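Glutamate ABC superfamily ATP binding cassette transporter, binding protein (Enterococcus faecium DO, PDB 5EYF) binds glutamate and probably delivers it, outside the cell membrane, to an ABC transporter for uptake. Local coordinates at residues W19-D24 against A81-M86; R26-M31 against G40-I45; L109-G114 against G168-T173; A125-L130 against P146-L151. All coordinates share one frame; numbering follows the deposited sequence.

Interaction 1 of 4, residues W19-D24 against A81-M86; sequences WGVKYD and AIIATM. With GLU (glutamic acid), chain E.
G20 gives both of its backbone polar groups to the neighbouring strand: its N donates to A81 O at 2.8 Å, and its O takes the N-H of I83 at 2.9 Å. The two bonds tie W19-V21 parallel to A81-I82. Further on the chains part, and a water takes over, accepting from K22 N and donating to I83 O. The apolar contacts start at the indole of W19, whose CE3 comes to 3.6 Å from I83 CG2 while CZ3 reaches A81 CB at 3.7 Å. Its NE1 is held by T50 of helix 41-54. The side chains of V21 and I83 are neighbours that point the same way, and V21 CG1 touches I83 CG2. This is the parallel sheet of one lobe of a type II periplasmic binding protein fold, with strand 16-21 in the middle between 59-64 and 81-82. As is usual in such sheets, the loops leaving the C-terminal strand ends build the ligand site, and K22 and T85 stand on two of them. The K22 chain kinks at chi2 (-51°) and chi4 (74°), so that CG, CD and CE pass over the methyl of A84 and NZ turns into the pocket. NZ has three polar partners: OE1 of the bound glutamate at 2.9 Å, S67 OG, and a second water shared with T85 OG1. The same carboxylate oxygen, OE1, receives the T85 hydroxyl at 2.8 Å. T85 also grips the other end of the ligand, its backbone O accepting from the glutamate N at 2.8 Å.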
loop_
_atom_site.group_PDB
_atom_site.type_symbol
_atom_site.label_atom_id
_atom_site.label_comp_id
_atom_site.label_asym_id
_atom_site.label_seq_id
_atom_site.Cartn_x
_atom_site.Cartn_y
_atom_site.Cartn_z
ATOM N N TRP B 19 -4.933 -21.999 11.482
ATOM C CA TRP B 19 -4.825 -20.576 11.184
ATOM C C TRP B 19 -5.418 -19.774 12.323
ATOM O O TRP B 19 -6.525 -20.071 12.778
ATOM C CB TRP B 19 -5.562 -20.186 9.904
ATOM C CG TRP B 19 -5.059 -20.814 8.669
ATOM C CD1 TRP B 19 -5.415 -22.025 8.171
ATOM C CD2 TRP B 19 -4.127 -20.245 7.739
ATOM N NE1 TRP B 19 -4.759 -22.258 6.976
ATOM C CE2 TRP B 19 -3.967 -21.174 6.687
ATOM C CE3 TRP B 19 -3.424 -19.039 7.687
ATOM C CZ2 TRP B 19 -3.104 -20.960 5.617
ATOM C CZ3 TRP B 19 -2.596 -18.798 6.599
ATOM C CH2 TRP B 19 -2.427 -19.762 5.582
ATOM N N GLY B 20 -4.679 -18.765 12.777
ATOM C CA GLY B 20 -5.204 -17.795 13.708
ATOM C C GLY B 20 -5.889 -16.640 13.005
ATOM O O GLY B 20 -5.261 -15.924 12.213
ATOM N N VAL B 21 -7.183 -16.445 13.267
ATOM C CA VAL B 21 -7.998 -15.445 12.583
ATOM C C VAL B 21 -8.778 -14.654 13.611
ATOM O O VAL B 21 -9.040 -15.131 14.717
ATOM C CB VAL B 21 -8.979 -16.088 11.557
ATOM C CG1 VAL B 21 -8.229 -16.766 10.402
ATOM C CG2 VAL B 21 -9.935 -17.093 12.256
ATOM N N LYS B 22 -9.161 -13.432 13.228
ATOM C CA LYS B 22 -10.103 -12.679 14.033
ATOM C C LYS B 22 -11.462 -13.363 14.015
ATOM O O LYS B 22 -11.840 -14.018 13.033
ATOM C CB LYS B 22 -10.233 -11.242 13.520
ATOM C CG LYS B 22 -8.903 -10.459 13.442
ATOM C CD LYS B 22 -8.122 -10.515 14.745
ATOM C CE LYS B 22 -6.950 -9.515 14.784
ATOM N NZ LYS B 22 -7.338 -8.086 14.973
ATOM N N TYR B 23 -12.201 -13.207 15.121
ATOM C CA TYR B 23 -13.589 -13.649 15.184
ATOM C C TYR B 23 -14.567 -12.487 15.221
ATOM O O TYR B 23 -15.785 -12.716 15.236
ATOM C CB TYR B 23 -13.847 -14.548 16.414
ATOM C CG TYR B 23 -13.463 -16.016 16.261
ATOM C CD1 TYR B 23 -12.497 -16.429 15.350
ATOM C CD2 TYR B 23 -14.080 -16.990 17.036
ATOM C CE1 TYR B 23 -12.143 -17.785 15.220
ATOM C CE2 TYR B 23 -13.741 -18.336 16.908
ATOM C CZ TYR B 23 -12.777 -18.729 16.013
ATOM O OH TYR B 23 -12.475 -20.079 15.928
ATOM N N ASP B 24 -14.073 -11.250 15.236
ATOM C CA ASP B 24 -14.901 -10.082 15.484
ATOM C C ASP B 24 -14.773 -9.033 14.390
ATOM O O ASP B 24 -15.217 -7.893 14.580
ATOM C CB ASP B 24 -14.550 -9.455 16.845
ATOM C CG ASP B 24 -13.225 -8.667 16.804
ATOM O OD1 ASP B 24 -12.287 -9.048 16.038
ATOM O OD2 ASP B 24 -13.145 -7.666 17.547
ATOM N N ALA B 81 -0.055 -20.094 11.571
ATOM C CA ALA B 81 0.066 -18.822 10.870
ATOM C C ALA B 81 -1.020 -17.895 11.385
ATOM O O ALA B 81 -2.101 -18.359 11.786
ATOM C CB ALA B 81 -0.068 -19.019 9.340
ATOM N N ILE B 82 -0.722 -16.586 11.365
ATOM C CA ILE B 82 -1.699 -15.539 11.656
ATOM C C ILE B 82 -2.170 -14.940 10.347
ATOM O O ILE B 82 -1.357 -14.425 9.567
ATOM C CB ILE B 82 -1.121 -14.413 12.519
ATOM C CG1 ILE B 82 -0.556 -14.911 13.845
ATOM C CG2 ILE B 82 -2.199 -13.365 12.756
ATOM C CD1 ILE B 82 0.334 -13.820 14.518
ATOM N N ILE B 83 -3.470 -14.998 10.083
ATOM C CA ILE B 83 -4.045 -14.199 9.003
ATOM C C ILE B 83 -5.213 -13.441 9.629
ATOM O O ILE B 83 -6.319 -13.966 9.790
ATOM C CB ILE B 83 -4.427 -15.026 7.755
ATOM C CG1 ILE B 83 -4.763 -14.084 6.596
ATOM C CG2 ILE B 83 -5.515 -16.087 7.984
ATOM C CD1 ILE B 83 -4.918 -14.856 5.277
ATOM N N ALA B 84 -4.958 -12.200 10.026
ATOM C CA ALA B 84 -5.857 -11.517 10.953
ATOM C C ALA B 84 -5.588 -10.022 10.867
ATOM O O ALA B 84 -5.062 -9.437 11.814
ATOM C CB ALA B 84 -5.669 -12.020 12.407
ATOM N N THR B 85 -5.895 -9.424 9.712
ATOM C CA THR B 85 -5.736 -7.977 9.442
ATOM C C THR B 85 -4.436 -7.425 10.024
ATOM O O THR B 85 -4.412 -6.375 10.667
ATOM C CB THR B 85 -6.946 -7.168 9.958
ATOM O OG1 THR B 85 -7.075 -7.277 11.399
ATOM C CG2 THR B 85 -8.228 -7.671 9.311
HETATM N N MSE B 86 -3.338 -8.129 9.774
HETATM C CA MSE B 86 -2.076 -7.817 10.454
HETATM C C MSE B 86 -1.079 -7.078 9.582
HETATM O O MSE B 86 -0.585 -7.629 8.604
HETATM C CB MSE B 86 -1.418 -9.094 10.947
HETATM C CG MSE B 86 -0.254 -8.807 11.906
HETATM SE SE MSE B 86 0.288 -10.521 12.659
HETATM C CE MSE B 86 1.809 -9.928 13.691
HETATM N N GLU E . -3.765 -3.682 10.687
HETATM C CA GLU E . -3.507 -3.003 11.967
HETATM C C GLU E . -2.510 -3.798 12.799
HETATM O O GLU E . -2.055 -4.876 12.393
HETATM C CB GLU E . -4.808 -2.770 12.762
HETATM C CG GLU E . -5.738 -3.981 12.846
HETATM C CD GLU E . -5.254 -5.087 13.779
HETATM O OE1 GLU E . -5.610 -6.242 13.522
HETATM O OE2 GLU E . -4.598 -4.814 14.810
HETATM O OXT GLU E . -2.115 -3.366 13.900
HETATM O O HOH W 1 -8.888 -12.746 10.374
HETATM O O HOH W 2 -9.081 -6.939 13.062
#

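Interaction 2 of 4, residues R26-M31 against G40-I45; sequences RLFGMM and GFDVDI
L27 and F28 offer their carbonyls to the first turn of helix 41-54. F41 N donates to L27 O at 2.8 Å in a straight bond (168° at the hydrogen), though it approaches from above the carbonyl plane. F28 O faces the next two amides, with weak bonds from D42 N at 3.0 Å and V43 N at 3.4 Å. G40, at the N-cap position, has no side chain to cap these amides, and its CA makes a CA-H...O contact of 3.2 Å with F28 O. Around this backbone clasp sit three side chains. Those of F28 and F41 run side by side, pointing the same way, with F28 CE1 3.9 Å from F41 CD2 and the rings oblique to each other. D42 meets F28 differently: OD1 stands at the ring edge, near its plane, 3.7 Å from CD1, and the carboxylate is turned 51° against the ring. Within the helix, I45 CG1 covers one face of F41 over its centre. Farther out, F103 meets F28 edge-to-face, and F236 does the same with F41. Y102 OH holds D42 OD1, while D42 OD2 accepts from T85 N, so that this aspartate is a second-shell support for a glutamate-binding residue. Its place in the first helical turn would probably also stabilise its negative charge. F28 and G29 form a classic beta bulge against strand 24-25. The run G40-F41-D42-V43-D44-I45 resembles the start of the family 3 solute-binding protein signature, here opening the helix that follows a small antiparallel sheet.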
loop_
_atom_site.group_PDB
_atom_site.type_symbol
_atom_site.label_atom_id
_atom_site.label_comp_id
_atom_site.label_asym_id
_atom_site.label_seq_id
_atom_site.Cartn_x
_atom_site.Cartn_y
_atom_site.Cartn_z
ATOM N N ARG B 26 -15.784 -7.949 10.832
ATOM C CA ARG B 26 -16.602 -8.188 9.646
ATOM C C ARG B 26 -15.804 -7.884 8.385
ATOM O O ARG B 26 -15.086 -6.884 8.323
ATOM C CB ARG B 26 -17.874 -7.338 9.658
ATOM C CG ARG B 26 -18.914 -7.808 8.631
ATOM C CD ARG B 26 -20.197 -6.960 8.612
ATOM N NE ARG B 26 -20.048 -5.797 7.740
ATOM C CZ ARG B 26 -20.334 -5.784 6.440
ATOM N NH1 ARG B 26 -20.137 -4.684 5.730
ATOM N NH2 ARG B 26 -20.812 -6.867 5.846
ATOM N N LEU B 27 -15.963 -8.754 7.384
ATOM C CA LEU B 27 -15.298 -8.749 6.067
ATOM C C LEU B 27 -13.965 -9.487 6.086
ATOM O O LEU B 27 -13.442 -9.825 5.010
ATOM C CB LEU B 27 -15.098 -7.346 5.471
ATOM C CG LEU B 27 -16.365 -6.484 5.388
ATOM C CD1 LEU B 27 -16.051 -5.117 4.757
ATOM C CD2 LEU B 27 -17.416 -7.240 4.596
ATOM N N PHE B 28 -13.396 -9.734 7.273
ATOM C CA PHE B 28 -12.097 -10.405 7.356
ATOM C C PHE B 28 -12.151 -11.710 8.134
ATOM O O PHE B 28 -11.747 -12.749 7.604
ATOM C CB PHE B 28 -11.037 -9.471 7.946
ATOM C CG PHE B 28 -10.649 -8.383 7.011
ATOM C CD1 PHE B 28 -9.700 -8.618 6.016
ATOM C CD2 PHE B 28 -11.279 -7.153 7.073
ATOM C CE1 PHE B 28 -9.349 -7.604 5.125
ATOM C CE2 PHE B 28 -10.935 -6.141 6.187
ATOM C CZ PHE B 28 -9.956 -6.383 5.209
ATOM N N GLY B 29 -12.621 -11.684 9.380
ATOM C CA GLY B 29 -12.775 -12.891 10.163
ATOM C C GLY B 29 -13.818 -12.596 11.197
ATOM O O GLY B 29 -13.544 -11.874 12.157
HETATM N N MSE B 30 -14.988 -13.188 11.022
HETATM C CA MSE B 30 -16.134 -12.921 11.870
HETATM C C MSE B 30 -16.855 -14.219 12.157
HETATM O O MSE B 30 -17.230 -14.913 11.227
HETATM C CB MSE B 30 -17.072 -11.956 11.169
HETATM C CG MSE B 30 -18.490 -12.048 11.629
HETATM SE SE MSE B 30 -18.921 -10.352 12.370
HETATM C CE MSE B 30 -17.908 -10.478 14.007
HETATM N N MSE B 31 -17.066 -14.549 13.430
HETATM C CA MSE B 31 -17.811 -15.760 13.753
HETATM C C MSE B 31 -19.278 -15.577 13.410
HETATM O O MSE B 31 -19.919 -14.636 13.877
HETATM C CB MSE B 31 -17.661 -16.115 15.221
HETATM C CG MSE B 31 -18.617 -17.235 15.633
HETATM SE SE MSE B 31 -18.292 -18.939 14.720
HETATM C CE MSE B 31 -16.594 -19.383 15.513
ATOM N N GLY B 40 -15.003 -14.588 6.184
ATOM C CA GLY B 40 -14.355 -13.338 5.814
ATOM C C GLY B 40 -13.262 -13.548 4.786
ATOM O O GLY B 40 -12.919 -14.657 4.418
ATOM N N PHE B 41 -12.726 -12.424 4.314
ATOM C CA PHE B 41 -11.635 -12.446 3.346
ATOM C C PHE B 41 -10.426 -13.206 3.879
ATOM O O PHE B 41 -9.810 -13.990 3.151
ATOM C CB PHE B 41 -11.264 -10.997 2.993
ATOM C CG PHE B 41 -10.113 -10.842 2.043
ATOM C CD1 PHE B 41 -10.298 -11.050 0.678
ATOM C CD2 PHE B 41 -8.863 -10.421 2.495
ATOM C CE1 PHE B 41 -9.254 -10.889 -0.214
ATOM C CE2 PHE B 41 -7.818 -10.235 1.609
ATOM C CZ PHE B 41 -8.003 -10.466 0.252
ATOM N N ASP B 42 -9.997 -12.909 5.116
ATOM C CA ASP B 42 -8.841 -13.619 5.671
ATOM C C ASP B 42 -9.109 -15.120 5.741
ATOM O O ASP B 42 -8.225 -15.930 5.437
ATOM C CB ASP B 42 -8.506 -13.133 7.091
ATOM C CG ASP B 42 -7.792 -11.799 7.137
ATOM O OD1 ASP B 42 -7.199 -11.355 6.117
ATOM O OD2 ASP B 42 -7.818 -11.208 8.262
ATOM N N VAL B 43 -10.318 -15.504 6.181
ATOM C CA VAL B 43 -10.707 -16.914 6.231
ATOM C C VAL B 43 -10.639 -17.542 4.839
ATOM O O VAL B 43 -10.134 -18.665 4.666
ATOM C CB VAL B 43 -12.112 -17.050 6.845
ATOM C CG1 VAL B 43 -12.632 -18.494 6.705
ATOM C CG2 VAL B 43 -12.079 -16.639 8.303
ATOM N N ASP B 44 -11.160 -16.846 3.827
ATOM C CA ASP B 44 -11.175 -17.439 2.482
ATOM C C ASP B 44 -9.775 -17.553 1.888
ATOM O O ASP B 44 -9.463 -18.523 1.177
ATOM C CB ASP B 44 -12.082 -16.633 1.553
ATOM C CG ASP B 44 -13.565 -16.924 1.792
ATOM O OD1 ASP B 44 -13.895 -17.807 2.628
ATOM O OD2 ASP B 44 -14.402 -16.274 1.137
ATOM N N ILE B 45 -8.938 -16.546 2.117
ATOM C CA ILE B 45 -7.542 -16.642 1.697
ATOM C C ILE B 45 -6.867 -17.835 2.376
ATOM O O ILE B 45 -6.118 -18.593 1.741
ATOM C CB ILE B 45 -6.806 -15.310 1.980
ATOM C CG1 ILE B 45 -7.342 -14.145 1.073
ATOM C CG2 ILE B 45 -5.321 -15.452 1.788
ATOM C CD1 ILE B 45 -6.932 -14.263 -0.396
#

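Interaction 3 of 4, residues L109-G114 against G168-T173; sequences LLVKKG and GDAMTT
The flat groups that meet here are the peptide groups on either side of L110 and M171, linked by L110 N to M171 O and M171 N to L110 O, both at 2.8 Å, with each donor in the plane of the carbonyl it binds. The two residues form an antiparallel hydrogen-bonded pair in the mixed sheet of the second lobe of the binding-protein fold. One face of that sheet carries the side chains of L110 and M171. L110 CB and M171 CB are 4.4 Å apart; beyond them L110 packs on helices 175-182 and 156-164, and the extended selenomethionine chain leads away to A159 and I181. The other face carries L109 and T172, a non-hydrogen-bonded pair, where CD2 of L109 touches T172 CB and OG1, each at 3.9 Å. That hydroxyl is bound by A108 O and Q107 NE2. Nearby, V111 turns its CG1 to the side of its own backbone N, which sets V111 CG1 3.7 Å from A170 CB. Where the strands separate, a water closes the gap, accepting from K112 N at 3.0 Å and donating to D169 O at 2.8 Å.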
loop_
_atom_site.group_PDB
_atom_site.type_symbol
_atom_site.label_atom_id
_atom_site.label_comp_id
_atom_site.label_asym_id
_atom_site.label_seq_id
_atom_site.Cartn_x
_atom_site.Cartn_y
_atom_site.Cartn_z
ATOM N N LEU B 109 -10.445 7.345 9.742
ATOM C CA LEU B 109 -11.315 7.862 10.794
ATOM C C LEU B 109 -12.769 7.593 10.466
ATOM O O LEU B 109 -13.204 7.807 9.337
ATOM C CB LEU B 109 -11.191 9.366 10.955
ATOM C CG LEU B 109 -9.846 9.942 11.366
ATOM C CD1 LEU B 109 -9.944 11.460 11.544
ATOM C CD2 LEU B 109 -9.311 9.281 12.632
ATOM N N LEU B 110 -13.532 7.195 11.480
ATOM C CA LEU B 110 -14.979 7.069 11.390
ATOM C C LEU B 110 -15.606 8.074 12.351
ATOM O O LEU B 110 -15.206 8.143 13.518
ATOM C CB LEU B 110 -15.407 5.639 11.765
ATOM C CG LEU B 110 -16.891 5.266 11.668
ATOM C CD1 LEU B 110 -17.202 4.910 10.237
ATOM C CD2 LEU B 110 -17.264 4.105 12.608
ATOM N N VAL B 111 -16.559 8.869 11.853
ATOM C CA VAL B 111 -17.252 9.881 12.644
ATOM C C VAL B 111 -18.742 9.796 12.344
ATOM O O VAL B 111 -19.163 9.214 11.343
ATOM C CB VAL B 111 -16.721 11.317 12.343
ATOM C CG1 VAL B 111 -15.235 11.432 12.674
ATOM C CG2 VAL B 111 -16.951 11.681 10.888
ATOM N N LYS B 112 -19.550 10.382 13.230
ATOM C CA LYS B 112 -20.954 10.594 12.911
ATOM C C LYS B 112 -21.071 11.591 11.760
ATOM O O LYS B 112 -20.414 12.635 11.757
ATOM C CB LYS B 112 -21.695 11.119 14.140
ATOM C CG LYS B 112 -23.192 11.307 13.962
ATOM C CD LYS B 112 -23.798 11.877 15.239
ATOM C CE LYS B 112 -25.136 12.545 14.977
ATOM N NZ LYS B 112 -26.258 11.599 15.183
ATOM N N LYS B 113 -21.932 11.287 10.790
ATOM C CA LYS B 113 -22.212 12.254 9.728
ATOM C C LYS B 113 -22.547 13.628 10.291
ATOM O O LYS B 113 -23.323 13.761 11.244
ATOM C CB LYS B 113 -23.358 11.779 8.845
ATOM C CG LYS B 113 -22.952 10.684 7.928
ATOM C CD LYS B 113 -24.134 10.083 7.224
ATOM C CE LYS B 113 -23.665 8.899 6.396
ATOM N NZ LYS B 113 -24.662 8.530 5.367
ATOM N N GLY B 114 -21.948 14.650 9.684
ATOM C CA GLY B 114 -22.120 16.006 10.127
ATOM C C GLY B 114 -21.054 16.481 11.082
ATOM O O GLY B 114 -21.046 17.675 11.423
ATOM N N GLY B 168 -16.295 9.426 22.492
ATOM C CA GLY B 168 -15.217 9.962 21.693
ATOM C C GLY B 168 -15.817 10.669 20.499
ATOM O O GLY B 168 -17.011 10.532 20.208
ATOM N N ASP B 169 -14.962 11.433 19.809
ATOM C CA ASP B 169 -15.371 12.213 18.658
ATOM C C ASP B 169 -15.123 11.485 17.346
ATOM O O ASP B 169 -15.756 11.823 16.337
ATOM C CB ASP B 169 -14.618 13.555 18.628
ATOM C CG ASP B 169 -14.815 14.385 19.890
ATOM O OD1 ASP B 169 -15.903 14.971 20.067
ATOM O OD2 ASP B 169 -13.877 14.467 20.709
ATOM N N ALA B 170 -14.226 10.498 17.344
ATOM C CA ALA B 170 -13.870 9.759 16.142
ATOM C C ALA B 170 -13.341 8.403 16.559
ATOM O O ALA B 170 -12.787 8.260 17.650
ATOM C CB ALA B 170 -12.803 10.495 15.298
HETATM N N MSE B 171 -13.579 7.401 15.717
HETATM C CA MSE B 171 -12.997 6.085 15.920
HETATM C C MSE B 171 -11.955 5.855 14.838
HETATM O O MSE B 171 -12.161 6.261 13.700
HETATM C CB MSE B 171 -14.075 4.995 15.894
HETATM C CG MSE B 171 -13.518 3.594 15.873
HETATM SE SE MSE B 171 -14.995 2.344 15.934
HETATM C CE MSE B 171 -13.871 0.714 15.812
ATOM N N THR B 172 -10.858 5.196 15.191
ATOM C CA THR B 172 -9.809 4.915 14.218
ATOM C C THR B 172 -9.380 3.455 14.242
ATOM O O THR B 172 -9.299 2.826 15.305
ATOM C CB THR B 172 -8.605 5.858 14.447
ATOM O OG1 THR B 172 -7.730 5.758 13.317
ATOM C CG2 THR B 172 -7.824 5.537 15.711
ATOM N N THR B 173 -9.171 2.914 13.036
ATOM C CA THR B 173 -8.512 1.638 12.783
ATOM C C THR B 173 -8.424 1.575 11.264
ATOM O O THR B 173 -8.539 2.622 10.609
ATOM C CB THR B 173 -9.238 0.424 13.415
ATOM O OG1 THR B 173 -8.522 -0.788 13.105
ATOM C CG2 THR B 173 -10.675 0.264 12.914
HETATM O O HOH W 3 -18.470 11.727 15.654
#

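Interaction 4 of 4, residues A125-L130 against P146-L151; sequences ASTTVL and PDAKIL
The backbones of T128-L130 and K149-L151 run parallel, their axes 34° apart and 4.5 Å at closest approach, and are stitched by K149 N to T127 O (3.0 Å), V129 N to K149 O (2.7 Å) and L151 N to V129 O (3.0 Å). Thus K149 and V129 each lie at the middle of the bonding, with N and O both used across the contact. Ahead of the strands, A125 CA rests close against D147 O. On the face with T128 and L151, the threonine divides its two branches: OG1 lies near K149 CB, and CG2 reaches L151 CB at 4.0 Å. L130 and L151 lie side by side there, their CD2 atoms 3.6 Å apart, and L130 continues onto A162 and L163 of helix 156-164. The contact joins the two strands of a beta-alpha-beta unit, the crossover running through helix 136-144, at the outer part of the second lobe's sheet. On the other face, I150 packs against I141 and R142 of that crossover helix. V129 CG2 on this face meets A148 CB at 4.1 Å, and both residues also touch L123. K149, exposed, leaves its backbone pointing away from its own carbonyl (chi1 -72°), which carries the aliphatic chain past A125: CG, CD and CE all skirt A125 O, CD nearest at 3.5 Å.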
loop_
_atom_site.group_PDB
_atom_site.type_symbol
_atom_site.label_atom_id
_atom_site.label_comp_id
_atom_site.label_asym_id
_atom_site.label_seq_id
_atom_site.Cartn_x
_atom_site.Cartn_y
_atom_site.Cartn_z
ATOM N N ALA B 125 -6.084 18.569 20.894
ATOM C CA ALA B 125 -6.264 18.369 22.326
ATOM C C ALA B 125 -7.723 18.395 22.751
ATOM O O ALA B 125 -8.050 17.882 23.829
ATOM C CB ALA B 125 -5.487 19.426 23.109
ATOM N N SER B 126 -8.606 18.982 21.948
ATOM C CA SER B 126 -10.019 19.024 22.304
ATOM C C SER B 126 -10.812 17.821 21.810
ATOM O O SER B 126 -11.990 17.701 22.168
ATOM C CB SER B 126 -10.665 20.288 21.750
ATOM O OG SER B 126 -10.008 21.466 22.213
ATOM N N THR B 127 -10.217 16.944 20.995
ATOM C CA THR B 127 -10.916 15.798 20.418
ATOM C C THR B 127 -10.415 14.504 21.035
ATOM O O THR B 127 -9.208 14.320 21.222
ATOM C CB THR B 127 -10.734 15.708 18.894
ATOM O OG1 THR B 127 -9.347 15.506 18.577
ATOM C CG2 THR B 127 -11.237 16.982 18.217
ATOM N N THR B 128 -11.340 13.595 21.305
ATOM C CA THR B 128 -11.015 12.269 21.810
ATOM C C THR B 128 -11.222 11.253 20.697
ATOM O O THR B 128 -12.304 11.191 20.112
ATOM C CB THR B 128 -11.895 11.899 23.005
ATOM O OG1 THR B 128 -11.604 12.790 24.082
ATOM C CG2 THR B 128 -11.610 10.490 23.432
ATOM N N VAL B 129 -10.200 10.444 20.424
ATOM C CA VAL B 129 -10.258 9.410 19.399
ATOM C C VAL B 129 -10.326 8.049 20.073
ATOM O O VAL B 129 -9.605 7.780 21.041
ATOM C CB VAL B 129 -9.044 9.483 18.453
ATOM C CG1 VAL B 129 -9.284 8.576 17.274
ATOM C CG2 VAL B 129 -8.854 10.888 17.973
ATOM N N LEU B 130 -11.191 7.195 19.557
ATOM C CA LEU B 130 -11.384 5.856 20.087
ATOM C C LEU B 130 -10.545 4.878 19.286
ATOM O O LEU B 130 -10.604 4.877 18.057
ATOM C CB LEU B 130 -12.856 5.477 20.016
ATOM C CG LEU B 130 -13.715 6.557 20.654
ATOM C CD1 LEU B 130 -15.122 6.270 20.296
ATOM C CD2 LEU B 130 -13.563 6.555 22.170
ATOM N N PRO B 146 -0.728 14.237 17.329
ATOM C CA PRO B 146 -0.031 14.093 18.617
ATOM C C PRO B 146 -0.713 14.788 19.779
ATOM O O PRO B 146 -0.439 14.438 20.932
ATOM C CB PRO B 146 1.349 14.703 18.334
ATOM C CG PRO B 146 1.109 15.665 17.230
ATOM C CD PRO B 146 0.049 15.034 16.366
ATOM N N ASP B 147 -1.587 15.754 19.520
ATOM C CA ASP B 147 -2.306 16.456 20.571
ATOM C C ASP B 147 -3.625 15.791 20.924
ATOM O O ASP B 147 -4.232 16.144 21.938
ATOM C CB ASP B 147 -2.581 17.902 20.146
ATOM C CG ASP B 147 -1.318 18.698 19.952
ATOM O OD1 ASP B 147 -0.340 18.452 20.694
ATOM O OD2 ASP B 147 -1.302 19.567 19.055
ATOM N N ALA B 148 -4.088 14.854 20.106
ATOM C CA ALA B 148 -5.382 14.241 20.340
ATOM C C ALA B 148 -5.385 13.441 21.630
ATOM O O ALA B 148 -4.370 12.881 22.046
ATOM C CB ALA B 148 -5.751 13.325 19.184
ATOM N N LYS B 149 -6.546 13.392 22.259
ATOM C CA LYS B 149 -6.767 12.522 23.398
ATOM C C LYS B 149 -7.216 11.174 22.862
ATOM O O LYS B 149 -7.980 11.103 21.888
ATOM C CB LYS B 149 -7.797 13.128 24.349
ATOM C CG LYS B 149 -7.241 14.326 25.111
ATOM C CD LYS B 149 -8.302 15.078 25.890
ATOM C CE LYS B 149 -7.663 16.051 26.875
ATOM N NZ LYS B 149 -7.100 15.358 28.075
ATOM N N ILE B 150 -6.710 10.104 23.464
ATOM C CA ILE B 150 -7.007 8.747 23.026
ATOM C C ILE B 150 -7.682 8.005 24.167
ATOM O O ILE B 150 -7.161 7.974 25.287
ATOM C CB ILE B 150 -5.746 7.997 22.569
ATOM C CG1 ILE B 150 -5.012 8.782 21.490
ATOM C CG2 ILE B 150 -6.112 6.614 22.052
ATOM C CD1 ILE B 150 -4.101 7.926 20.675
ATOM N N LEU B 151 -8.841 7.419 23.879
ATOM C CA LEU B 151 -9.527 6.504 24.785
ATOM C C LEU B 151 -9.398 5.136 24.136
ATOM O O LEU B 151 -9.915 4.907 23.032
ATOM C CB LEU B 151 -10.990 6.901 24.993
ATOM C CG LEU B 151 -11.863 5.956 25.825
ATOM C CD1 LEU B 151 -11.345 5.854 27.253
ATOM C CD2 LEU B 151 -13.319 6.405 25.794
#

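Overall arrangement
The four contacts fall into two pairs, one in each lobe. Interactions 1 and 2 have centres 8 Å apart: interaction 1 holds the ligand, and interaction 2 backs it, with the side chain of D42 about 8 Å from the glutamate. Besides the D42 link to T85, Y23 O takes M31 N at 2.9 Å. Interactions 3 and 4, centres 11 Å apart, are joined where strand 170-172 of interaction 3 pairs with strand 128-132 of interaction 4, through bonds such as A170 O to L130 N at 2.7 Å. Between the pairs lies the ligand; the centres of interactions 1 and 3 are about 25 Å apart. The side chain of T172 is about 9 Å from glutamate, and D174, just past interaction 3, binds it directly.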